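Local structure of fatty acyl CoA synthetase FADD13 (FATTY-ACYL-CoA SYNTHETASE) (Mycobacterium tuberculosis, 3R44) at residues A[40-45]-A[77-82]; A[271-276]-A[298-303]; A[370-375]-A[385-390]; A[436-441]-A[469-474]. The protein is an enzyme of the ANL (AMP-binding) superfamily, built from a large N-terminal AMP-binding domain and a small C-terminal domain. One frame throughout, in Å; residues are numbered along the deposited sequence. Where two conformers were deposited one is given.

All four contacts are small and partly buried, and each joins different elements. Contacts 1 to 3 each centre on buried residues: Val-79 in contact 1, Leu-300 in contact 2, Leu-372 and Leu-373 in contact 3. Contact 4, in the C-terminal domain and 35 Å from the chain's centre, runs from buried Ile-471 to exposed Pro-436. Contacts 1 and 2 both involve the nine-stranded mixed sheet, at its edge strand and at two connecting helices; contact 3 joins a loop to the edge strand of an antiparallel sheet. Chemistry follows place: methyl and thioether groups make contact 1 and a phenylalanine ring contact 3, while the arginine of contact 2 and the glutamine of contact 4 occupy their more open sides.

Contact 1 of 4, residues A[40-45]-A[77-82]; sequences TDVRMT and NSVEFC
Met-44 and Val-79 meet tip to tip, and this is the tightly packed part of the contact. The thioether SD of Met-44 lies 3.9 Å from CG2 of Val-79 and 4.1 Å from its CG1, touching both branches of the valine, while CE of Met-44 adds a second approach to the same CG2 at 4.1 Å. A bend at the last torsion of Met-44 (chi3 58°) turns CE back so that methyl and sulfur can both reach that branch. Two residues earlier on the strand, Val-42 gives a looser touch, its CG1 standing 4.3 Å from CG1 of Val-79.

Tyr-35 and Leu-52 border the same cluster, which seats the outermost strand 42-45 of the nine-stranded sheet against the first turn of helix 79-91, itself the link between parallel strands 70-74 and 94-97 of another sheet. That turn is N-capped by Ser-78, whose OG accepts from Phe-81 N at 3.1 Å and 162°.

On the solvent side the chemistry changes. Asp-41, part of a G1 beta bulge opposite Glu-37, is exposed, and so is Arg-43, which turns from the helix to a salt bridge with Glu-257. No hydrogen bond crosses between the segments; the contact is apolar, and burial of Val-79 away from water is probably its main gain.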
# COMPACT_ATOMS: atom_id res chain seq x y z
N THR A 40 -12.07 18.45 11.62
CA THR A 40 -13.54 18.44 11.42
C THR A 40 -14.31 18.31 12.74
O THR A 40 -15.52 18.04 12.76
CB THR A 40 -13.93 17.25 10.51
OG1 THR A 40 -13.49 16.05 11.15
CG2 THR A 40 -13.27 17.34 9.14
N ASP A 41 -13.60 18.46 13.85
CA ASP A 41 -14.12 18.34 15.20
C ASP A 41 -14.84 17.05 15.53
O ASP A 41 -15.84 17.09 16.23
CB ASP A 41 -14.99 19.55 15.55
CG ASP A 41 -14.30 20.87 15.21
OD1 ASP A 41 -13.31 21.26 15.90
OD2 ASP A 41 -14.74 21.53 14.23
N VAL A 42 -14.31 15.92 15.06
CA VAL A 42 -14.85 14.57 15.34
C VAL A 42 -14.04 13.94 16.49
O VAL A 42 -12.81 13.94 16.46
CB VAL A 42 -14.79 13.72 14.08
CG1 VAL A 42 -15.20 12.27 14.36
CG2 VAL A 42 -15.65 14.37 12.94
N ARG A 43 -14.71 13.48 17.54
CA ARG A 43 -14.04 12.79 18.66
C ARG A 43 -15.02 11.70 19.12
O ARG A 43 -15.94 11.97 19.87
CB ARG A 43 -13.67 13.72 19.82
CG ARG A 43 -12.88 13.07 20.99
CD ARG A 43 -12.41 14.13 22.10
NE ARG A 43 -11.57 15.16 21.49
CZ ARG A 43 -10.24 15.10 21.31
NH1 ARG A 43 -9.49 14.05 21.72
NH2 ARG A 43 -9.67 16.10 20.67
N MET A 44 -14.85 10.48 18.62
CA MET A 44 -15.86 9.44 18.83
C MET A 44 -15.30 8.28 19.58
O MET A 44 -14.18 7.90 19.32
CB MET A 44 -16.37 8.97 17.50
CG MET A 44 -17.28 10.02 16.88
SD MET A 44 -17.73 9.52 15.24
CE MET A 44 -18.52 7.93 15.44
N THR A 45 -16.10 7.72 20.49
CA THR A 45 -15.72 6.52 21.21
C THR A 45 -16.01 5.26 20.39
O THR A 45 -16.66 5.31 19.36
CB THR A 45 -16.50 6.37 22.48
OG1 THR A 45 -17.87 6.28 22.11
CG2 THR A 45 -16.29 7.59 23.45
N ASN A 77 -10.58 10.74 3.46
CA ASN A 77 -10.53 10.09 4.78
C ASN A 77 -11.55 10.74 5.71
O ASN A 77 -11.65 11.99 5.81
CB ASN A 77 -9.14 10.26 5.38
CG ASN A 77 -8.13 9.33 4.78
OD1 ASN A 77 -8.30 8.85 3.65
ND2 ASN A 77 -7.06 9.08 5.51
N SER A 78 -12.28 9.91 6.44
CA SER A 78 -13.30 10.37 7.37
C SER A 78 -13.76 9.17 8.18
O SER A 78 -13.48 8.01 7.82
CB SER A 78 -14.52 10.97 6.62
OG SER A 78 -15.16 9.96 5.85
N VAL A 79 -14.42 9.45 9.28
CA VAL A 79 -15.02 8.40 10.06
C VAL A 79 -16.14 7.72 9.24
O VAL A 79 -16.41 6.53 9.39
CB VAL A 79 -15.51 8.93 11.41
CG1 VAL A 79 -16.79 9.78 11.23
CG2 VAL A 79 -15.71 7.78 12.43
N GLU A 80 -16.81 8.45 8.34
CA GLU A 80 -17.78 7.77 7.42
C GLU A 80 -17.18 6.71 6.53
O GLU A 80 -17.75 5.66 6.31
CB GLU A 80 -18.50 8.78 6.53
CG GLU A 80 -19.50 9.68 7.25
CD GLU A 80 -18.87 10.89 7.99
OE1 GLU A 80 -17.64 11.16 7.93
OE2 GLU A 80 -19.64 11.56 8.69
N PHE A 81 -16.02 6.99 5.98
CA PHE A 81 -15.26 6.03 5.18
C PHE A 81 -15.10 4.76 6.02
O PHE A 81 -15.44 3.63 5.58
CB PHE A 81 -13.91 6.62 4.80
CG PHE A 81 -13.16 5.91 3.70
CD1 PHE A 81 -12.62 6.65 2.65
CD2 PHE A 81 -12.91 4.57 3.73
CE1 PHE A 81 -11.92 6.06 1.61
CE2 PHE A 81 -12.22 3.96 2.68
CZ PHE A 81 -11.74 4.72 1.62
N CYS A 82 -14.61 4.92 7.25
CA CYS A 82 -14.34 3.74 8.11
C CYS A 82 -15.67 2.99 8.42
O CYS A 82 -15.74 1.77 8.39
CB CYS A 82 -13.75 4.17 9.43
SG CYS A 82 -12.13 4.89 9.26

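Contact 2 of 4, residues A[271-276]-A[298-303]; sequences FMRQVP and EALIKI
Arg-273 carries the whole contact, its aliphatic chain against Leu-300 and its charged end against Ile-303. The apolar touches come first: CD2 of Leu-300 rests 4.0 Å from CB of Arg-273 and keeps close to CG and CD as the two chains run obliquely past one another. CG of Arg-273 is also 4.1 Å from CG2 of Ile-303. With CG opposite the backbone N (chi1 -174°), the arginine leaves its helix toward the other, then bends at chi2 (-116°) to pass over the isoleucine.

Helix 266-274 begins the connection from strand 261-264 to parallel strand 288-291, which also holds helix 276-280; helix 298-306 forms the next beta-alpha-beta crossover, to parallel strand 310-316. Tyr-304 and Phe-278 add aromatic cover to Arg-273.

The second kind of interaction is a flat cation on hydrocarbon. The Ile-303 side chain crosses Arg-273 at about a right angle, and its CG1 sits 3.8 Å above one face of the guanidinium, displaced toward the rim; NH2 of Arg-273 is 3.9 Å from that CG1 and equally far from CD1 of Ile-303. Two conformers of Arg-273 were modelled, and these distances hold for one of them.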
# COMPACT_ATOMS: atom_id res chain seq x y z
N PHE A 271 9.97 15.71 5.13
CA PHE A 271 9.40 17.05 5.30
C PHE A 271 9.22 17.45 6.74
O PHE A 271 9.47 18.61 7.10
CB PHE A 271 8.10 17.19 4.52
CG PHE A 271 8.29 17.04 3.04
CD1 PHE A 271 9.34 17.70 2.41
CD2 PHE A 271 7.40 16.29 2.28
CE1 PHE A 271 9.51 17.59 1.02
CE2 PHE A 271 7.59 16.18 0.89
CZ PHE A 271 8.62 16.81 0.28
N MET A 272 8.85 16.48 7.57
CA MET A 272 8.56 16.70 8.98
C MET A 272 9.83 17.10 9.75
O MET A 272 9.76 17.78 10.80
CB MET A 272 7.90 15.46 9.59
CG MET A 272 6.45 15.40 9.18
SD MET A 272 5.65 13.94 9.80
CE MET A 272 5.76 13.98 11.54
N ARG A 273 10.97 16.71 9.20
CA ARG A 273 12.26 17.06 9.78
C ARG A 273 12.64 18.50 9.44
O ARG A 273 13.46 19.11 10.14
CB ARG A 273 13.32 16.07 9.29
CG ARG A 273 14.65 16.23 9.93
CD ARG A 273 15.69 16.62 8.93
NE ARG A 273 17.00 16.85 9.53
CZ ARG A 273 17.28 17.80 10.41
NH1 ARG A 273 16.34 18.62 10.85
NH2 ARG A 273 18.52 17.90 10.87
N GLN A 274 12.07 19.05 8.37
CA GLN A 274 12.46 20.40 7.93
C GLN A 274 11.65 21.55 8.54
O GLN A 274 12.15 22.71 8.57
CB GLN A 274 12.45 20.50 6.41
CG GLN A 274 12.98 19.29 5.68
CD GLN A 274 14.42 19.00 6.05
OE1 GLN A 274 15.15 19.89 6.53
NE2 GLN A 274 14.84 17.78 5.79
N VAL A 275 10.47 21.26 9.05
CA VAL A 275 9.59 22.33 9.60
C VAL A 275 10.08 22.80 10.98
O VAL A 275 10.73 22.01 11.70
CB VAL A 275 8.16 21.87 9.62
CG1 VAL A 275 7.75 21.63 8.15
CG2 VAL A 275 7.97 20.62 10.44
N PRO A 276 9.80 24.07 11.34
CA PRO A 276 10.27 24.70 12.59
C PRO A 276 9.85 23.86 13.79
O PRO A 276 10.58 23.79 14.79
CB PRO A 276 9.50 26.03 12.61
CG PRO A 276 9.44 26.41 11.18
CD PRO A 276 9.21 25.09 10.44
N GLU A 298 19.76 6.53 6.16
CA GLU A 298 20.37 6.45 7.49
C GLU A 298 20.37 7.80 8.21
O GLU A 298 20.04 7.87 9.39
CB GLU A 298 21.82 5.85 7.46
N ALA A 299 20.69 8.88 7.49
CA ALA A 299 20.75 10.20 8.12
C ALA A 299 19.40 10.56 8.75
O ALA A 299 19.31 11.17 9.83
CB ALA A 299 21.20 11.24 7.10
N LEU A 300 18.32 10.18 8.09
CA LEU A 300 17.00 10.50 8.63
C LEU A 300 16.69 9.64 9.81
O LEU A 300 16.12 10.13 10.76
CB LEU A 300 15.90 10.33 7.58
CG LEU A 300 15.33 11.53 6.93
CD1 LEU A 300 14.04 11.04 6.15
CD2 LEU A 300 15.08 12.73 7.90
N ILE A 301 17.07 8.36 9.77
CA ILE A 301 16.82 7.47 10.89
C ILE A 301 17.53 8.04 12.12
O ILE A 301 16.96 8.13 13.22
CB ILE A 301 17.27 6.05 10.55
CG1 ILE A 301 16.47 5.48 9.40
CG2 ILE A 301 17.26 5.09 11.79
CD1 ILE A 301 17.11 4.22 8.87
N LYS A 302 18.76 8.47 11.92
CA LYS A 302 19.56 8.97 13.03
C LYS A 302 19.04 10.24 13.67
O LYS A 302 19.14 10.41 14.88
CB LYS A 302 21.02 9.15 12.60
CG LYS A 302 21.73 7.80 12.32
CD LYS A 302 23.18 8.09 11.85
CE LYS A 302 24.18 7.23 12.53
NZ LYS A 302 25.55 7.66 12.16
N ILE A 303 18.52 11.16 12.88
CA ILE A 303 18.06 12.41 13.45
C ILE A 303 16.77 12.20 14.25
O ILE A 303 16.61 12.75 15.34
CB ILE A 303 17.97 13.52 12.41
CG1 ILE A 303 17.74 14.86 13.12
CG2 ILE A 303 16.93 13.22 11.40
CD1 ILE A 303 18.91 15.34 13.83

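Contact 3 of 4, residues A[370-375]-A[385-390]; sequences DILLKE and DAFDNG
The backbones stay well apart, 9.7 Å between CA of Leu-372 and CA of Gly-390, as the loop 370-375 passes a tight hairpin whose turn at Asn-389 and Gly-390 has positive phi at both residues (51° and 87°), close to type I'. Phe-387 spans the gap. Its ring meets two leucine methyls obliquely: CD1 of Leu-372 is 4.1 Å from CE1, whereas CD2 of Leu-373 lies 3.9 Å from both CZ and CE2 of the phenylalanine. Each leucine side chain and the phenylalanine lie alongside, pointing opposite ways.

Leu-373 reaches the ring with CG held between its backbone N and carbonyl carbon (chi1 83°). Within the hairpin, the carbonyl carbon of Gly-390 lies in the ring plane of Phe-387, at its edge and 3.8 Å from CD1. Leu-372 CD1 is also 4.3 Å from Gly-390 O. Phe-392 of the adjoining strand 391-394 touches both leucines, continuing the patch into the five-stranded antiparallel sheet, of which 387-388 is an outermost strand. Asp-388, next to the ring residue in sequence, pairs with Arg-351.

Apolar packing is the principal chemistry: buried leucines meet a partly exposed ring without any hydrogen bond between the segments, so the gain probably comes chiefly from shielding hydrocarbon from water.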
# COMPACT_ATOMS: atom_id res chain seq x y z
N ASP A 370 -2.30 -16.65 5.48
CA ASP A 370 -3.72 -16.29 5.39
C ASP A 370 -3.98 -14.79 5.10
O ASP A 370 -5.13 -14.42 4.82
CB ASP A 370 -4.45 -16.64 6.70
CG ASP A 370 -4.67 -18.11 6.88
OD1 ASP A 370 -4.66 -18.82 5.86
OD2 ASP A 370 -4.90 -18.55 8.04
N ILE A 371 -2.96 -13.93 5.14
CA ILE A 371 -3.13 -12.54 4.73
C ILE A 371 -3.33 -12.38 3.22
O ILE A 371 -3.73 -11.30 2.74
CB ILE A 371 -1.95 -11.65 5.15
CG1 ILE A 371 -0.75 -11.98 4.24
CG2 ILE A 371 -1.63 -11.72 6.75
CD1 ILE A 371 0.53 -11.22 4.60
N LEU A 372 -3.05 -13.44 2.46
CA LEU A 372 -3.08 -13.37 1.00
C LEU A 372 -4.48 -13.25 0.47
O LEU A 372 -5.45 -13.78 1.00
CB LEU A 372 -2.39 -14.58 0.37
CG LEU A 372 -0.90 -14.61 0.62
CD1 LEU A 372 -0.34 -15.96 0.15
CD2 LEU A 372 -0.17 -13.46 -0.05
N LEU A 373 -4.56 -12.59 -0.66
CA LEU A 373 -5.79 -12.50 -1.42
C LEU A 373 -6.43 -13.85 -1.67
O LEU A 373 -5.75 -14.90 -1.82
CB LEU A 373 -5.57 -11.76 -2.78
CG LEU A 373 -5.02 -12.63 -3.93
CD1 LEU A 373 -5.00 -11.84 -5.22
CD2 LEU A 373 -3.58 -13.23 -3.67
N LYS A 374 -7.73 -13.84 -1.74
CA LYS A 374 -8.48 -15.01 -2.14
C LYS A 374 -8.30 -15.29 -3.63
O LYS A 374 -8.12 -16.46 -4.06
CB LYS A 374 -9.97 -14.83 -1.85
CG LYS A 374 -10.83 -15.95 -2.46
CD LYS A 374 -12.33 -15.64 -2.45
CE LYS A 374 -12.94 -15.90 -1.13
NZ LYS A 374 -14.45 -15.80 -1.18
N GLU A 375 -8.37 -14.24 -4.43
CA GLU A 375 -8.31 -14.36 -5.87
C GLU A 375 -8.20 -12.95 -6.47
O GLU A 375 -8.45 -11.96 -5.78
CB GLU A 375 -9.58 -15.00 -6.37
CG GLU A 375 -10.81 -14.10 -6.23
CD GLU A 375 -12.14 -14.83 -6.33
OE1 GLU A 375 -12.19 -16.06 -6.16
OE2 GLU A 375 -13.15 -14.13 -6.54
N ASP A 385 -2.19 -18.77 -11.80
CA ASP A 385 -0.83 -18.54 -12.28
C ASP A 385 0.05 -17.79 -11.25
O ASP A 385 1.28 -17.90 -11.31
CB ASP A 385 -0.88 -17.82 -13.63
CG ASP A 385 -1.30 -18.77 -14.81
OD1 ASP A 385 -1.40 -20.02 -14.62
OD2 ASP A 385 -1.56 -18.28 -15.92
N ALA A 386 -0.59 -17.06 -10.34
CA ALA A 386 0.08 -16.29 -9.28
C ALA A 386 0.53 -17.13 -8.10
O ALA A 386 1.23 -16.63 -7.24
CB ALA A 386 -0.83 -15.17 -8.80
N PHE A 387 0.12 -18.39 -8.04
CA PHE A 387 0.44 -19.27 -6.95
C PHE A 387 1.23 -20.49 -7.38
O PHE A 387 1.04 -21.02 -8.49
CB PHE A 387 -0.83 -19.74 -6.28
CG PHE A 387 -1.41 -18.77 -5.38
CD1 PHE A 387 -1.06 -18.79 -4.06
CD2 PHE A 387 -2.32 -17.81 -5.83
CE1 PHE A 387 -1.59 -17.88 -3.19
CE2 PHE A 387 -2.84 -16.89 -4.93
CZ PHE A 387 -2.49 -16.95 -3.62
N ASP A 388 2.15 -20.87 -6.52
CA ASP A 388 2.96 -22.08 -6.67
C ASP A 388 2.87 -22.84 -5.36
O ASP A 388 3.56 -22.49 -4.39
CB ASP A 388 4.41 -21.71 -6.90
CG ASP A 388 5.29 -22.92 -7.15
OD1 ASP A 388 4.77 -24.07 -7.11
OD2 ASP A 388 6.51 -22.71 -7.42
N ASN A 389 1.98 -23.84 -5.33
CA ASN A 389 1.75 -24.65 -4.12
C ASN A 389 1.47 -23.86 -2.85
O ASN A 389 2.13 -24.07 -1.82
CB ASN A 389 2.94 -25.54 -3.83
CG ASN A 389 3.14 -26.59 -4.89
OD1 ASN A 389 4.25 -26.73 -5.42
ND2 ASN A 389 2.07 -27.32 -5.23
N GLY A 390 0.55 -22.93 -2.96
CA GLY A 390 0.15 -22.11 -1.86
C GLY A 390 1.00 -20.88 -1.69
O GLY A 390 0.63 -20.04 -0.94

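Contact 4 of 4, residues A[436-441]-A[469-474]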
# COMPACT_ATOMS: atom_id res chain seq x y z
N PRO A 436 34.99 -0.04 -13.36
CA PRO A 436 35.79 1.08 -12.88
C PRO A 436 35.49 2.38 -13.61
O PRO A 436 35.44 2.39 -14.83
CB PRO A 436 37.23 0.62 -13.15
CG PRO A 436 37.15 -0.91 -13.16
CD PRO A 436 35.79 -1.21 -13.76
N GLY A 437 35.27 3.46 -12.85
CA GLY A 437 34.90 4.74 -13.40
C GLY A 437 33.41 5.02 -13.49
O GLY A 437 33.01 6.15 -13.75
N VAL A 438 32.57 4.00 -13.32
CA VAL A 438 31.14 4.20 -13.20
C VAL A 438 30.74 4.58 -11.77
O VAL A 438 31.03 3.84 -10.84
CB VAL A 438 30.37 2.91 -13.56
CG1 VAL A 438 28.90 3.08 -13.17
CG2 VAL A 438 30.53 2.60 -15.08
N SER A 439 30.04 5.70 -11.58
CA SER A 439 29.62 6.07 -10.22
C SER A 439 28.19 5.70 -9.91
O SER A 439 27.89 5.43 -8.76
CB SER A 439 29.83 7.56 -9.92
OG SER A 439 29.24 8.42 -10.84
N GLU A 440 27.31 5.75 -10.90
CA GLU A 440 25.92 5.42 -10.69
C GLU A 440 25.37 4.80 -11.97
O GLU A 440 25.83 5.11 -13.08
CB GLU A 440 25.04 6.65 -10.36
CG GLU A 440 25.38 7.50 -9.12
CD GLU A 440 24.74 8.89 -9.24
OE1 GLU A 440 23.50 9.01 -9.11
OE2 GLU A 440 25.47 9.86 -9.50
N VAL A 441 24.36 3.95 -11.81
CA VAL A 441 23.65 3.34 -12.96
C VAL A 441 22.20 3.08 -12.63
O VAL A 441 21.86 2.65 -11.51
CB VAL A 441 24.33 2.02 -13.47
CG1 VAL A 441 24.39 0.99 -12.39
CG2 VAL A 441 23.60 1.45 -14.70
N GLN A 469 31.16 0.62 -25.20
CA GLN A 469 31.55 -0.73 -25.64
C GLN A 469 32.14 -1.55 -24.54
O GLN A 469 31.98 -2.78 -24.49
CB GLN A 469 32.57 -0.68 -26.78
CG GLN A 469 31.86 -0.55 -28.09
CD GLN A 469 31.29 -1.88 -28.57
OE1 GLN A 469 30.24 -1.91 -29.20
NE2 GLN A 469 31.98 -2.97 -28.25
N GLN A 470 32.88 -0.86 -23.69
CA GLN A 470 33.55 -1.50 -22.59
C GLN A 470 32.53 -2.00 -21.57
O GLN A 470 32.66 -3.11 -21.06
CB GLN A 470 34.51 -0.51 -21.96
CG GLN A 470 34.65 -0.66 -20.47
CD GLN A 470 35.69 0.27 -19.91
OE1 GLN A 470 36.23 1.14 -20.62
NE2 GLN A 470 36.00 0.11 -18.62
N ILE A 471 31.51 -1.18 -21.26
CA ILE A 471 30.46 -1.63 -20.36
C ILE A 471 29.78 -2.84 -20.98
O ILE A 471 29.56 -3.83 -20.30
CB ILE A 471 29.42 -0.47 -20.04
CG1 ILE A 471 30.01 0.50 -19.05
CG2 ILE A 471 28.13 -0.98 -19.45
CD1 ILE A 471 29.29 1.86 -19.04
N VAL A 472 29.46 -2.81 -22.26
CA VAL A 472 28.63 -3.90 -22.78
C VAL A 472 29.44 -5.17 -22.90
O VAL A 472 29.01 -6.24 -22.45
CB VAL A 472 27.99 -3.59 -24.11
CG1 VAL A 472 27.21 -4.82 -24.63
CG2 VAL A 472 27.09 -2.38 -23.97
N GLU A 473 30.64 -5.06 -23.43
CA GLU A 473 31.51 -6.23 -23.45
C GLU A 473 31.81 -6.70 -22.02
O GLU A 473 31.81 -7.89 -21.78
CB GLU A 473 32.75 -6.01 -24.32
CG GLU A 473 32.40 -6.09 -25.82
CD GLU A 473 33.63 -6.04 -26.72
OE1 GLU A 473 33.54 -5.42 -27.80
OE2 GLU A 473 34.68 -6.60 -26.33
N TYR A 474 31.93 -5.80 -21.05
CA TYR A 474 32.07 -6.24 -19.65
C TYR A 474 30.85 -6.99 -19.13
O TYR A 474 30.98 -8.04 -18.51
CB TYR A 474 32.36 -5.08 -18.74
CG TYR A 474 32.54 -5.44 -17.30
CD1 TYR A 474 33.79 -5.80 -16.81
CD2 TYR A 474 31.47 -5.43 -16.42
CE1 TYR A 474 33.96 -6.13 -15.47
CE2 TYR A 474 31.62 -5.74 -15.08
CZ TYR A 474 32.87 -6.10 -14.61
OH TYR A 474 33.04 -6.42 -13.28
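Val-438 and Ile-471 meet through single methyl groups where the helix 468-478 of the small C-terminal domain packs on its three-stranded mixed sheet, an alpha-beta arrangement in which strand 438-448 is an outermost strand. Ile-471 can be followed outward. Its CB is still 5.9 Å from CG2 of Val-438, and its CG2 branch also remains distant from that methyl. CG1, set opposite the carbonyl carbon (chi1 -77°), shortens the gap to 4.5 Å from the same CG2. The extended second torsion (chi2 161°) then carries CD1 to 4.2 Å from Val-438 CG2, the closest approach between the two segments.

Around this pair, Ile-432 of helix 425-432 and Phe-490 of strand 487-490 pack on Ile-471, while Val-459 of the neighbouring strand lies against Val-438, so the methyl contact belongs to a larger apolar cluster under the helix. Beyond Val-438 the strand carries a classic beta bulge, Ser-439 and Glu-440 both facing Val-460; Glu-440 makes a salt bridge with Arg-496.

Toward solvent the contact thins out. The exposed Pro-436 lies beside the helix near Gln-470. More distantly, CD of Pro-436 is 5.5 Å from CE1 of Tyr-474. The amide NE2 of Gln-470 stops 4.5 Å from the carbonyl O of Pro-436, too far for a hydrogen bond.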